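Local atomic coordinates of petrobactin-binding protein YclQ (Bacillus subtilis subsp. subtilis str. 168, PDB entry 3GFV), a protein that binds the siderophore petrobactin, with or without iron, and its precursor 3,4-dihydroxybenzoic acid, as the solute-binding component of the YclNOPQ ABC importer. Residues Y268-S271 and A272-Y275; V233-R236 and G237-I240; F88-V91 and A92-D95; E107-K110 and E111-I115. All blocks are in the same frame, centred on the assembly; numbering follows the deposited sequence.

Contact 1 of 4, residues Y268-S271 and A272-Y275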
ATOM      1  N   TYR A 268      -8.117  -0.940 -13.965  1.00 20.72           N
ATOM      2  CA  TYR A 268      -7.673   0.364 -13.490  1.00 23.39           C
ATOM      3  C   TYR A 268      -7.764   0.373 -11.966  1.00 21.88           C
ATOM      4  O   TYR A 268      -8.847   0.496 -11.395  1.00 24.96           O
ATOM      5  CB  TYR A 268      -8.518   1.481 -14.090  1.00 22.45           C
ATOM      6  CG  TYR A 268      -8.453   1.494 -15.593  1.00 24.83           C
ATOM      7  CD1 TYR A 268      -7.449   2.186 -16.249  1.00 28.08           C
ATOM      8  CD2 TYR A 268      -9.362   0.771 -16.356  1.00 28.12           C
ATOM      9  CE1 TYR A 268      -7.373   2.187 -17.637  1.00 33.69           C
ATOM     10  CE2 TYR A 268      -9.287   0.773 -17.737  1.00 33.31           C
ATOM     11  CZ  TYR A 268      -8.293   1.484 -18.366  1.00 36.79           C
ATOM     12  OH  TYR A 268      -8.213   1.485 -19.743  1.00 44.76           O
ATOM     13  N   LEU A 269      -6.618   0.222 -11.327  1.00 19.06           N
ATOM     14  CA  LEU A 269      -6.558   0.148  -9.872  1.00 18.84           C
ATOM     15  C   LEU A 269      -6.775   1.543  -9.295  1.00 21.77           C
ATOM     16  O   LEU A 269      -6.599   2.538  -9.987  1.00 18.65           O
ATOM     17  CB  LEU A 269      -5.228  -0.461  -9.419  1.00 20.69           C
ATOM     18  CG  LEU A 269      -5.035  -1.936  -9.829  1.00 19.27           C
ATOM     19  CD1 LEU A 269      -3.622  -2.453  -9.532  1.00 20.60           C
ATOM     20  CD2 LEU A 269      -6.127  -2.872  -9.237  1.00 18.49           C
ATOM     21  N   ASP A 270      -7.199   1.606  -8.035  1.00 18.62           N
ATOM     22  CA  ASP A 270      -7.384   2.883  -7.346  1.00 22.98           C
ATOM     23  C   ASP A 270      -6.011   3.471  -7.051  1.00 19.88           C
ATOM     24  O   ASP A 270      -5.395   3.153  -6.039  1.00 23.82           O
ATOM     25  CB  ASP A 270      -8.179   2.604  -6.060  1.00 26.37           C
ATOM     26  CG  ASP A 270      -8.262   3.802  -5.115  1.00 30.72           C
ATOM     27  OD1 ASP A 270      -7.793   4.911  -5.435  1.00 27.31           O
ATOM     28  OD2 ASP A 270      -8.806   3.603  -4.016  1.00 30.39           O
ATOM     29  N   SER A 271      -5.529   4.344  -7.945  1.00 20.77           N
ATOM     30  CA  SER A 271      -4.125   4.737  -7.927  1.00 20.92           C
ATOM     31  C   SER A 271      -3.707   5.378  -6.609  1.00 17.29           C
ATOM     32  O   SER A 271      -2.626   5.087  -6.084  1.00 19.77           O
ATOM     33  CB  SER A 271      -3.813   5.675  -9.092  1.00 21.39           C
ATOM     34  OG  SER A 271      -4.133   5.047 -10.343  1.00 21.38           O
ATOM     35  N   ALA A 272      -4.551   6.257  -6.082  1.00 19.28           N
ATOM     36  CA  ALA A 272      -4.229   6.906  -4.802  1.00 21.32           C
ATOM     37  C   ALA A 272      -3.984   5.887  -3.678  1.00 23.05           C
ATOM     38  O   ALA A 272      -3.007   5.986  -2.936  1.00 21.38           O
ATOM     39  CB  ALA A 272      -5.330   7.912  -4.405  1.00 22.58           C
ATOM     40  N   THR A 273      -4.860   4.896  -3.557  1.00 20.17           N
ATOM     41  CA  THR A 273      -4.672   3.870  -2.540  1.00 21.06           C
ATOM     42  C   THR A 273      -3.422   3.033  -2.802  1.00 23.27           C
ATOM     43  O   THR A 273      -2.623   2.785  -1.899  1.00 17.82           O
ATOM     44  CB  THR A 273      -5.918   2.982  -2.440  1.00 21.34           C
ATOM     45  OG1 THR A 273      -7.011   3.783  -1.982  1.00 23.50           O
ATOM     46  CG2 THR A 273      -5.701   1.817  -1.464  1.00 20.77           C
ATOM     47  N   TRP A 274      -3.230   2.615  -4.058  1.00 17.74           N
ATOM     48  CA  TRP A 274      -2.107   1.744  -4.381  1.00 18.36           C
ATOM     49  C   TRP A 274      -0.747   2.425  -4.266  1.00 19.10           C
ATOM     50  O   TRP A 274       0.233   1.799  -3.835  1.00 20.95           O
ATOM     51  CB  TRP A 274      -2.285   1.109  -5.772  1.00 18.11           C
ATOM     52  CG  TRP A 274      -3.283   0.006  -5.780  1.00 20.10           C
ATOM     53  CD1 TRP A 274      -4.637   0.123  -5.650  1.00 16.83           C
ATOM     54  CD2 TRP A 274      -3.011  -1.391  -5.923  1.00 19.01           C
ATOM     55  NE1 TRP A 274      -5.228  -1.122  -5.709  1.00 18.10           N
ATOM     56  CE2 TRP A 274      -4.246  -2.069  -5.840  1.00 18.24           C
ATOM     57  CE3 TRP A 274      -1.838  -2.138  -6.081  1.00 19.29           C
ATOM     58  CZ2 TRP A 274      -4.348  -3.465  -5.947  1.00 18.76           C
ATOM     59  CZ3 TRP A 274      -1.936  -3.526  -6.182  1.00 20.07           C
ATOM     60  CH2 TRP A 274      -3.187  -4.170  -6.117  1.00 20.94           C
ATOM     61  N   TYR A 275      -0.703   3.713  -4.609  1.00 19.05           N
ATOM     62  CA  TYR A 275       0.547   4.463  -4.596  1.00 21.22           C
ATOM     63  C   TYR A 275       0.856   5.109  -3.233  1.00 22.33           C
ATOM     64  O   TYR A 275       1.998   5.080  -2.775  1.00 24.23           O
ATOM     65  CB  TYR A 275       0.527   5.520  -5.700  1.00 19.95           C
ATOM     66  CG  TYR A 275       1.829   6.267  -5.814  1.00 23.58           C
ATOM     67  CD1 TYR A 275       2.961   5.639  -6.322  1.00 31.13           C
ATOM     68  CD2 TYR A 275       1.929   7.587  -5.409  1.00 31.29           C
ATOM     69  CE1 TYR A 275       4.165   6.322  -6.442  1.00 37.86           C
ATOM     70  CE2 TYR A 275       3.127   8.278  -5.524  1.00 37.56           C
ATOM     71  CZ  TYR A 275       4.242   7.633  -6.037  1.00 39.37           C
ATOM     72  OH  TYR A 275       5.441   8.312  -6.148  1.00 46.29           O
TER
HETATM   73  O   HOH W   1      -6.945   7.154  -7.355  1.00 31.03           O

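Contact 2 of 4, residues V233-R236 and G237-I240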
ATOM      1  N   VAL A 233      -3.208  -1.418 -14.117  1.00 16.01           N
ATOM      2  CA  VAL A 233      -2.632  -0.084 -14.295  1.00 15.33           C
ATOM      3  C   VAL A 233      -2.799   0.793 -13.061  1.00 18.21           C
ATOM      4  O   VAL A 233      -3.910   0.913 -12.517  1.00 22.29           O
ATOM      5  CB  VAL A 233      -3.297   0.634 -15.467  1.00 20.25           C
ATOM      6  CG1 VAL A 233      -2.651   1.985 -15.683  1.00 24.38           C
ATOM      7  CG2 VAL A 233      -3.165  -0.214 -16.729  1.00 24.53           C
ATOM      8  N   ILE A 234      -1.700   1.430 -12.658  1.00 17.41           N
ATOM      9  CA  ILE A 234      -1.715   2.438 -11.585  1.00 15.77           C
ATOM     10  C   ILE A 234      -1.237   3.720 -12.218  1.00 19.93           C
ATOM     11  O   ILE A 234      -0.284   3.704 -12.994  1.00 22.56           O
ATOM     12  CB  ILE A 234      -0.772   2.026 -10.445  1.00 17.25           C
ATOM     13  CG1 ILE A 234      -1.340   0.785  -9.754  1.00 22.81           C
ATOM     14  CG2 ILE A 234      -0.614   3.143  -9.404  1.00 19.29           C
ATOM     15  CD1 ILE A 234      -0.283  -0.011  -9.057  1.00 29.52           C
ATOM     16  N   ASP A 235      -1.905   4.825 -11.918  1.00 17.19           N
ATOM     17  CA  ASP A 235      -1.493   6.105 -12.483  1.00 22.28           C
ATOM     18  C   ASP A 235      -0.909   7.003 -11.394  1.00 24.04           C
ATOM     19  O   ASP A 235      -1.640   7.517 -10.539  1.00 23.25           O
ATOM     20  CB  ASP A 235      -2.674   6.790 -13.139  1.00 17.82           C
ATOM     21  CG  ASP A 235      -2.232   7.926 -14.050  1.00 23.55           C
ATOM     22  OD1 ASP A 235      -1.468   8.788 -13.582  1.00 25.60           O
ATOM     23  OD2 ASP A 235      -2.593   7.904 -15.234  1.00 27.96           O
ATOM     24  N   ARG A 236       0.409   7.188 -11.422  1.00 22.23           N
ATOM     25  CA  ARG A 236       1.071   7.971 -10.373  1.00 23.08           C
ATOM     26  C   ARG A 236       0.590   9.420 -10.398  1.00 24.69           C
ATOM     27  O   ARG A 236       0.419  10.047  -9.350  1.00 22.78           O
ATOM     28  CB  ARG A 236       2.589   7.932 -10.537  1.00 27.39           C
ATOM     29  CG  ARG A 236       3.344   8.732  -9.468  1.00 27.26           C
ATOM     30  CD  ARG A 236       4.846   8.693  -9.675  1.00 34.59           C
ATOM     31  NE  ARG A 236       5.541   9.511  -8.679  1.00 37.40           N
ATOM     32  CZ  ARG A 236       5.809  10.806  -8.827  1.00 41.29           C
ATOM     33  NH1 ARG A 236       5.455  11.443  -9.941  1.00 37.95           N
ATOM     34  NH2 ARG A 236       6.441  11.468  -7.858  1.00 37.62           N
ATOM     35  N   GLY A 237       0.372   9.943 -11.597  1.00 23.58           N
ATOM     36  CA  GLY A 237      -0.114  11.311 -11.742  1.00 24.96           C
ATOM     37  C   GLY A 237      -1.451  11.451 -11.030  1.00 28.34           C
ATOM     38  O   GLY A 237      -1.648  12.363 -10.223  1.00 26.11           O
ATOM     39  N   THR A 238      -2.372  10.535 -11.314  1.00 27.31           N
ATOM     40  CA  THR A 238      -3.691  10.601 -10.690  1.00 26.13           C
ATOM     41  C   THR A 238      -3.562  10.528  -9.180  1.00 26.19           C
ATOM     42  O   THR A 238      -4.253  11.250  -8.447  1.00 27.33           O
ATOM     43  CB  THR A 238      -4.600   9.470 -11.191  1.00 29.07           C
ATOM     44  OG1 THR A 238      -4.700   9.560 -12.616  1.00 27.84           O
ATOM     45  CG2 THR A 238      -5.989   9.586 -10.582  1.00 33.77           C
ATOM     46  N   ALA A 239      -2.654   9.681  -8.715  1.00 22.59           N
ATOM     47  CA  ALA A 239      -2.466   9.458  -7.276  1.00 28.26           C
ATOM     48  C   ALA A 239      -2.084  10.733  -6.527  1.00 30.70           C
ATOM     49  O   ALA A 239      -2.507  10.962  -5.380  1.00 29.01           O
ATOM     50  CB  ALA A 239      -1.411   8.401  -7.050  1.00 24.80           C
ATOM     51  N   ILE A 240      -1.257  11.550  -7.165  1.00 26.25           N
ATOM     52  CA  ILE A 240      -0.711  12.727  -6.500  1.00 29.03           C
ATOM     53  C   ILE A 240      -1.310  14.053  -6.948  1.00 34.42           C
ATOM     54  O   ILE A 240      -0.859  15.106  -6.501  1.00 33.83           O
ATOM     55  CB  ILE A 240       0.818  12.799  -6.662  1.00 28.69           C
ATOM     56  CG1 ILE A 240       1.198  13.019  -8.130  1.00 27.41           C
ATOM     57  CG2 ILE A 240       1.464  11.525  -6.119  1.00 27.92           C
ATOM     58  CD1 ILE A 240       2.684  13.185  -8.335  1.00 34.47           C
TER

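Contact 3 of 4, residues F88-V91 and A92-D95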
ATOM      1  N   PHE A  88       8.109  18.731  10.917  1.00 27.30           N
ATOM      2  CA  PHE A  88       8.651  18.223  12.174  1.00 24.30           C
ATOM      3  C   PHE A  88       8.292  19.106  13.373  1.00 22.93           C
ATOM      4  O   PHE A  88       8.053  18.613  14.468  1.00 27.91           O
ATOM      5  CB  PHE A  88      10.169  18.068  12.067  1.00 25.97           C
ATOM      6  CG  PHE A  88      10.600  16.907  11.210  1.00 24.68           C
ATOM      7  CD1 PHE A  88      10.611  15.619  11.732  1.00 25.02           C
ATOM      8  CD2 PHE A  88      10.991  17.102   9.887  1.00 26.81           C
ATOM      9  CE1 PHE A  88      11.005  14.549  10.946  1.00 23.49           C
ATOM     10  CE2 PHE A  88      11.388  16.026   9.086  1.00 30.09           C
ATOM     11  CZ  PHE A  88      11.392  14.743   9.627  1.00 27.21           C
ATOM     12  N   ASP A  89       8.265  20.420  13.178  1.00 26.17           N
ATOM     13  CA  ASP A  89       7.892  21.295  14.284  1.00 24.87           C
ATOM     14  C   ASP A  89       6.462  21.038  14.735  1.00 24.19           C
ATOM     15  O   ASP A  89       6.159  21.045  15.938  1.00 27.56           O
ATOM     16  CB  ASP A  89       8.017  22.763  13.864  1.00 25.18           C
ATOM     17  CG  ASP A  89       9.455  23.250  13.846  1.00 40.55           C
ATOM     18  OD1 ASP A  89      10.366  22.474  14.190  1.00 41.91           O
ATOM     19  OD2 ASP A  89       9.668  24.435  13.518  1.00 49.19           O
ATOM     20  N   LYS A  90       5.569  20.847  13.770  1.00 26.15           N
ATOM     21  CA  LYS A  90       4.188  20.565  14.103  1.00 27.12           C
ATOM     22  C   LYS A  90       4.067  19.216  14.809  1.00 28.32           C
ATOM     23  O   LYS A  90       3.324  19.088  15.788  1.00 28.20           O
ATOM     24  CB  LYS A  90       3.315  20.576  12.860  1.00 31.56           C
ATOM     25  CG  LYS A  90       1.840  20.422  13.177  1.00 35.73           C
ATOM     26  CD  LYS A  90       1.362  21.589  14.028  1.00 46.39           C
ATOM     27  CE  LYS A  90      -0.130  21.497  14.298  1.00 58.05           C
ATOM     28  NZ  LYS A  90      -0.653  22.759  14.896  1.00 65.78           N
ATOM     29  N   VAL A  91       4.785  18.211  14.313  1.00 21.32           N
ATOM     30  CA  VAL A  91       4.814  16.910  14.999  1.00 25.06           C
ATOM     31  C   VAL A  91       5.192  17.080  16.484  1.00 28.24           C
ATOM     32  O   VAL A  91       4.503  16.557  17.371  1.00 25.49           O
ATOM     33  CB  VAL A  91       5.748  15.884  14.312  1.00 23.55           C
ATOM     34  CG1 VAL A  91       5.773  14.567  15.120  1.00 22.90           C
ATOM     35  CG2 VAL A  91       5.280  15.617  12.882  1.00 24.48           C
ATOM     36  N   ALA A  92       6.271  17.822  16.741  1.00 25.74           N
ATOM     37  CA  ALA A  92       6.756  18.077  18.092  1.00 30.40           C
ATOM     38  C   ALA A  92       5.714  18.835  18.910  1.00 32.42           C
ATOM     39  O   ALA A  92       5.501  18.536  20.082  1.00 28.93           O
ATOM     40  CB  ALA A  92       8.071  18.835  18.061  1.00 32.75           C
ATOM     41  N   GLU A  93       5.038  19.787  18.270  1.00 29.58           N
ATOM     42  CA  GLU A  93       4.022  20.594  18.951  1.00 32.89           C
ATOM     43  C   GLU A  93       2.873  19.759  19.525  1.00 26.97           C
ATOM     44  O   GLU A  93       2.278  20.114  20.548  1.00 30.82           O
ATOM     45  CB  GLU A  93       3.485  21.656  17.991  1.00 37.59           C
ATOM     46  CG  GLU A  93       2.307  22.471  18.497  1.00 49.97           C
ATOM     47  CD  GLU A  93       1.801  23.450  17.441  1.00 63.11           C
ATOM     48  OE1 GLU A  93       2.605  23.850  16.568  1.00 65.10           O
ATOM     49  OE2 GLU A  93       0.606  23.816  17.481  1.00 69.23           O
ATOM     50  N   LEU A  94       2.578  18.644  18.874  1.00 29.47           N
ATOM     51  CA  LEU A  94       1.490  17.771  19.290  1.00 30.70           C
ATOM     52  C   LEU A  94       1.832  16.952  20.536  1.00 31.25           C
ATOM     53  O   LEU A  94       0.951  16.341  21.138  1.00 32.22           O
ATOM     54  CB  LEU A  94       1.109  16.824  18.143  1.00 25.18           C
ATOM     55  CG  LEU A  94       0.591  17.491  16.873  1.00 29.77           C
ATOM     56  CD1 LEU A  94       0.466  16.470  15.750  1.00 31.32           C
ATOM     57  CD2 LEU A  94      -0.747  18.154  17.117  1.00 33.62           C
ATOM     58  N   ASP A  95       3.106  16.939  20.922  1.00 27.80           N
ATOM     59  CA  ASP A  95       3.547  16.148  22.068  1.00 29.25           C
ATOM     60  C   ASP A  95       3.051  14.705  21.959  1.00 28.72           C
ATOM     61  O   ASP A  95       2.424  14.158  22.888  1.00 27.14           O
ATOM     62  CB  ASP A  95       3.060  16.772  23.377  1.00 38.64           C
ATOM     63  CG  ASP A  95       3.756  16.184  24.592  1.00 51.46           C
ATOM     64  OD1 ASP A  95       4.889  15.670  24.436  1.00 50.93           O
ATOM     65  OD2 ASP A  95       3.171  16.234  25.696  1.00 58.11           O
TER
HETATM   66  O   HOH W   2       0.351  25.253  14.310  1.00 59.89           O

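Contact 4 of 4, residues E107-K110 and E111-I115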
ATOM      1  N   GLU A 107      14.724   7.510   6.395  1.00 25.97           N
ATOM      2  CA  GLU A 107      15.917   8.253   6.761  1.00 25.80           C
ATOM      3  C   GLU A 107      15.741   9.278   7.868  1.00 29.28           C
ATOM      4  O   GLU A 107      16.721   9.854   8.329  1.00 32.43           O
ATOM      5  CB  GLU A 107      16.491   8.961   5.530  1.00 37.70           C
ATOM      6  CG  GLU A 107      17.747   8.328   4.996  1.00 47.77           C
ATOM      7  CD  GLU A 107      18.466   9.266   4.046  1.00 46.88           C
ATOM      8  OE1 GLU A 107      19.516   9.821   4.431  1.00 42.29           O
ATOM      9  OE2 GLU A 107      17.945   9.471   2.935  1.00 53.74           O
ATOM     10  N   SER A 108      14.506   9.532   8.287  1.00 27.30           N
ATOM     11  CA  SER A 108      14.271  10.508   9.353  1.00 28.25           C
ATOM     12  C   SER A 108      13.926   9.823  10.672  1.00 29.46           C
ATOM     13  O   SER A 108      13.466  10.467  11.609  1.00 27.76           O
ATOM     14  CB  SER A 108      13.155  11.487   8.968  1.00 33.33           C
ATOM     15  OG  SER A 108      13.608  12.339   7.929  1.00 40.23           O
ATOM     16  N   TYR A 109      14.151   8.517  10.729  1.00 27.55           N
ATOM     17  CA  TYR A 109      13.889   7.757  11.962  1.00 26.99           C
ATOM     18  C   TYR A 109      14.571   8.397  13.172  1.00 31.48           C
ATOM     19  O   TYR A 109      13.964   8.559  14.231  1.00 27.74           O
ATOM     20  CB  TYR A 109      14.345   6.308  11.797  1.00 24.50           C
ATOM     21  CG  TYR A 109      14.127   5.477  13.054  1.00 25.69           C
ATOM     22  CD1 TYR A 109      12.843   5.137  13.464  1.00 27.74           C
ATOM     23  CD2 TYR A 109      15.198   5.029  13.813  1.00 31.54           C
ATOM     24  CE1 TYR A 109      12.633   4.373  14.623  1.00 23.80           C
ATOM     25  CE2 TYR A 109      14.997   4.263  14.963  1.00 31.79           C
ATOM     26  CZ  TYR A 109      13.714   3.944  15.359  1.00 28.18           C
ATOM     27  OH  TYR A 109      13.500   3.169  16.498  1.00 38.09           O
ATOM     28  N   LYS A 110      15.833   8.790  13.019  1.00 30.71           N
ATOM     29  CA  LYS A 110      16.547   9.377  14.146  1.00 31.49           C
ATOM     30  C   LYS A 110      15.890  10.679  14.617  1.00 28.32           C
ATOM     31  O   LYS A 110      15.806  10.946  15.818  1.00 29.63           O
ATOM     32  CB  LYS A 110      18.006   9.620  13.754  1.00 36.60           C
ATOM     33  CG  LYS A 110      18.833  10.298  14.795  1.00 36.90           C
ATOM     34  CD  LYS A 110      20.295  10.308  14.351  1.00 43.79           C
ATOM     35  CE  LYS A 110      21.138  11.229  15.215  1.00 44.41           C
ATOM     36  NZ  LYS A 110      22.570  11.120  14.837  1.00 49.46           N
ATOM     37  N   GLU A 111      15.438  11.494  13.661  1.00 33.28           N
ATOM     38  CA  GLU A 111      14.823  12.788  13.967  1.00 37.52           C
ATOM     39  C   GLU A 111      13.475  12.611  14.679  1.00 29.02           C
ATOM     40  O   GLU A 111      13.153  13.323  15.632  1.00 31.33           O
ATOM     41  CB  GLU A 111      14.652  13.621  12.679  1.00 46.54           C
ATOM     42  CG  GLU A 111      14.839  15.123  12.876  1.00 57.25           C
ATOM     43  CD  GLU A 111      14.642  15.958  11.598  1.00 66.09           C
ATOM     44  OE1 GLU A 111      14.153  17.106  11.725  1.00 69.32           O
ATOM     45  OE2 GLU A 111      14.979  15.490  10.481  1.00 59.74           O
ATOM     46  N   PHE A 112      12.679  11.659  14.203  1.00 24.95           N
ATOM     47  CA  PHE A 112      11.380  11.398  14.800  1.00 24.79           C
ATOM     48  C   PHE A 112      11.555  10.837  16.211  1.00 25.75           C
ATOM     49  O   PHE A 112      10.795  11.175  17.120  1.00 26.27           O
ATOM     50  CB  PHE A 112      10.616  10.397  13.942  1.00 26.86           C
ATOM     51  CG  PHE A 112       9.878  11.019  12.761  1.00 23.15           C
ATOM     52  CD1 PHE A 112       8.858  11.947  12.971  1.00 27.02           C
ATOM     53  CD2 PHE A 112      10.186  10.644  11.455  1.00 25.27           C
ATOM     54  CE1 PHE A 112       8.152  12.487  11.891  1.00 24.71           C
ATOM     55  CE2 PHE A 112       9.496  11.193  10.368  1.00 27.99           C
ATOM     56  CZ  PHE A 112       8.477  12.105  10.590  1.00 28.74           C
ATOM     57  N   SER A 113      12.562   9.984  16.382  1.00 26.91           N
ATOM     58  CA  SER A 113      12.823   9.336  17.676  1.00 25.86           C
ATOM     59  C   SER A 113      13.197  10.317  18.778  1.00 27.05           C
ATOM     60  O   SER A 113      12.999  10.023  19.952  1.00 29.10           O
ATOM     61  CB  SER A 113      13.910   8.269  17.560  1.00 28.32           C
ATOM     62  OG  SER A 113      13.481   7.195  16.747  1.00 29.50           O
ATOM     63  N   LYS A 114      13.740  11.479  18.403  1.00 31.82           N
ATOM     64  CA  LYS A 114      14.006  12.539  19.373  1.00 35.89           C
ATOM     65  C   LYS A 114      12.710  13.163  19.897  1.00 35.26           C
ATOM     66  O   LYS A 114      12.678  13.714  20.998  1.00 34.51           O
ATOM     67  CB  LYS A 114      14.915  13.625  18.776  1.00 36.07           C
ATOM     68  CG  LYS A 114      16.368  13.206  18.606  1.00 49.04           C
ATOM     69  CD  LYS A 114      17.308  14.413  18.697  1.00 62.89           C
ATOM     70  CE  LYS A 114      18.778  14.001  18.663  1.00 69.94           C
ATOM     71  NZ  LYS A 114      19.201  13.551  17.306  1.00 69.83           N
ATOM     72  N   ILE A 115      11.637  13.061  19.116  1.00 29.00           N
ATOM     73  CA  ILE A 115      10.341  13.611  19.526  1.00 27.89           C
ATOM     74  C   ILE A 115       9.549  12.633  20.401  1.00 28.45           C
ATOM     75  O   ILE A 115       9.003  12.996  21.440  1.00 30.04           O
ATOM     76  CB  ILE A 115       9.495  14.003  18.297  1.00 29.10           C
ATOM     77  CG1 ILE A 115      10.246  15.029  17.437  1.00 31.77           C
ATOM     78  CG2 ILE A 115       8.134  14.531  18.723  1.00 25.20           C
ATOM     79  CD1 ILE A 115       9.595  15.285  16.097  1.00 30.31           C
TER
HETATM   80  O   HOH W   3      12.146   5.308  18.382  1.00 31.05           O

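Contact 1 of 4, residues Y268-S271 and A272-Y275
The indole of W274 carries L269 on one face: CD1 of L269 stands 3.6 Å from the centroid of the six-membered ring, only 3° off the ring normal, a CH-pi contact. CD2 of L269 touches the same ring at CZ2, and its CB lies near NE1 over the pyrrole half. At the edge, in the ring plane, sits the backbone oxygen of D270, 3.1 Å from W274 CD1. With CG of W274 beside its backbone N (chi1 -76°), the indole folds back along the start of the helix and reaches L269, five residues earlier. Its NE1 is bonded to E290 of helix 281-296, so the ring is held at its polar edge as well as by its face.

D270 is the N-cap of helix 271-276, the helix that follows strand 266-268 in the mixed sheet of this periplasmic-binding-protein fold. Its CG is anti to the backbone N (chi1 171°), which swings the carboxylate over the first turn. OD2 accepts from T273 OG1 at 2.7 Å, met from well above the carboxylate plane, and also from Q286. OD1 takes a weak, long bond from T273 N (3.5 Å), and water 1 joins it to A272 N, donating to OD1 and accepting from the amide. The main chain starts its regular pattern here: W274 N bonds to D270 O at 3.0 Å and Y275 N to S271 O at 2.8 Å. Beyond the turn, the hydroxyl of Y275 is hydrogen-bonded to R236 NE and lies near a bound phosphate ion, probably from the crystallisation liquor.

Contact 2 of 4, residues V233-R236 and G237-I240
D235 and T238 make the capping interaction of this turn: T238 N donates to D235 OD1 at 3.0 Å with an N-H...O angle of 162°, coming from above the carboxylate plane. The same oxygen lies 2.9 Å from G237 N. The carboxylate gets there because CG is anti to the backbone N (chi1 -165°), and its other oxygen, OD2, accepts from S245 N and T246 OG1, so both ends of the group are engaged. The side chains of D235 and T238 cross at about a right angle, and T238 OG1 turns to S244 OG.

Two main-chain bonds begin the helix, A239 N to D235 O at 3.0 Å and I240 N to R236 O at 3.1 Å.

Packing is provided by R236 and I240. The R236 chain runs out extended, and CD1 of I240 lies over one face of its guanidinium, 3.6 Å from NH1. The polar rim of that group is held by N180 OD1 at NH1 and by Y275.

The D235 carboxylate thus N-caps helix 236-240 where strand 230-235, inside the mixed sheet, passes directly into it, a beta-to-alpha step of the periplasmic-binding-protein fold.

Contact 3 of 4, residues F88-V91 and A92-D95
A92 opens the second half of this short helix by donating its amide to F88 O at 3.0 Å. E93 follows, its amide bonded to D89 O at 2.9 Å and its carboxylate turned back to K90. There OE2 accepts from K90 NZ at 3.1 Å in an i to i+3 salt bridge, the ammonium standing 60° out of the carboxylate plane. K90 bends at chi2 (62°) after leaving its backbone with CG anti to N, and this bend lays its CD against E93 OE1, at 3.6 Å, before NZ meets OE2. Water 2 accepts from K90 NZ at 2.8 Å and gives a weak bond to OE1, closing a small ring around the pair at the surface.

At L94 the amide is shared: it donates to K90 O and to V91 O, 3.2 Å away in each case, the second oxygen being met from far above its carbonyl plane. CG of L94 rests against K90 O as well. D95 then leaves helical geometry with a positive phi of 50°, and its amide bonds back to A92 O.

V91 is buried against F40, V80 and I115, whereas E93 faces solvent. Helix 88-93 packs beside helix 109-115, with F88 set against F112, S108 and E111, while V80, in a loop, touches both V91 and L94.

Contact 4 of 4, residues E107-K110 and E111-I115
Y109 O is gripped twice by S113, through N at 2.9 Å and through the hydroxyl OG, also at 2.9 Å. The two donors come from opposite faces of the carbonyl plane, the amide tilted modestly and OG standing 40° out of it. S113 OG is placed for this because it lies beside its own backbone N (chi1 -66°), and that same position sets it over the face of the Y109 ring, near its centre and 3.5 Å from CZ. Water 3 donates to OG and lies 3.2 Å from Y109 OH, bridging serine and phenol at the far end of the ring. The phenol has weak bonds to T28 and T118 as well.

F112 N bonds to S108 O at 3.0 Å, almost straight at 165°, and K114 N makes only a weak, long bond to K110 O. S108 occupies the N-cap position, but its side chain makes no capping bond; instead its CB packs on the F112 ring, 3.9 Å from CE2.

Outward of these, K110 and K114 run side by side in the same direction, with CE of K110 3.7 Å from NZ of K114. Their two ammonium groups are 4.8 Å apart, like charges that probably repel mildly, on residues that are both exposed.

Helix 109-115 is the crossover of the beta-alpha-beta unit between strands 98-101 and 118-120. F112 and I115 press onto I99 of the first strand, Y109 and F112 onto I101, and F112 and S113 onto T118 of the second, while the ring of F40 meets that of F112.

From the N terminus the chain meets contact 3, contact 4, contact 2 and contact 1 in turn. They are in series, none nesting in or crossing another, and each closes only a local turn. Contacts 3 and 4, centres 12 Å apart, touch where the F88 ring meets F112 and A92 meets I115, joining two helices beside the parallel sheet that includes strand 98-101. Contacts 2 and 1 lie at the C-terminal ends of neighbouring parallel strands of the mixed sheet, 230-235 and 266-268; their centres are 7 Å apart, and two side-chain hydrogen bonds join them, one from S271 OG to D235 N. The two pairs lie about 30 Å apart between centres.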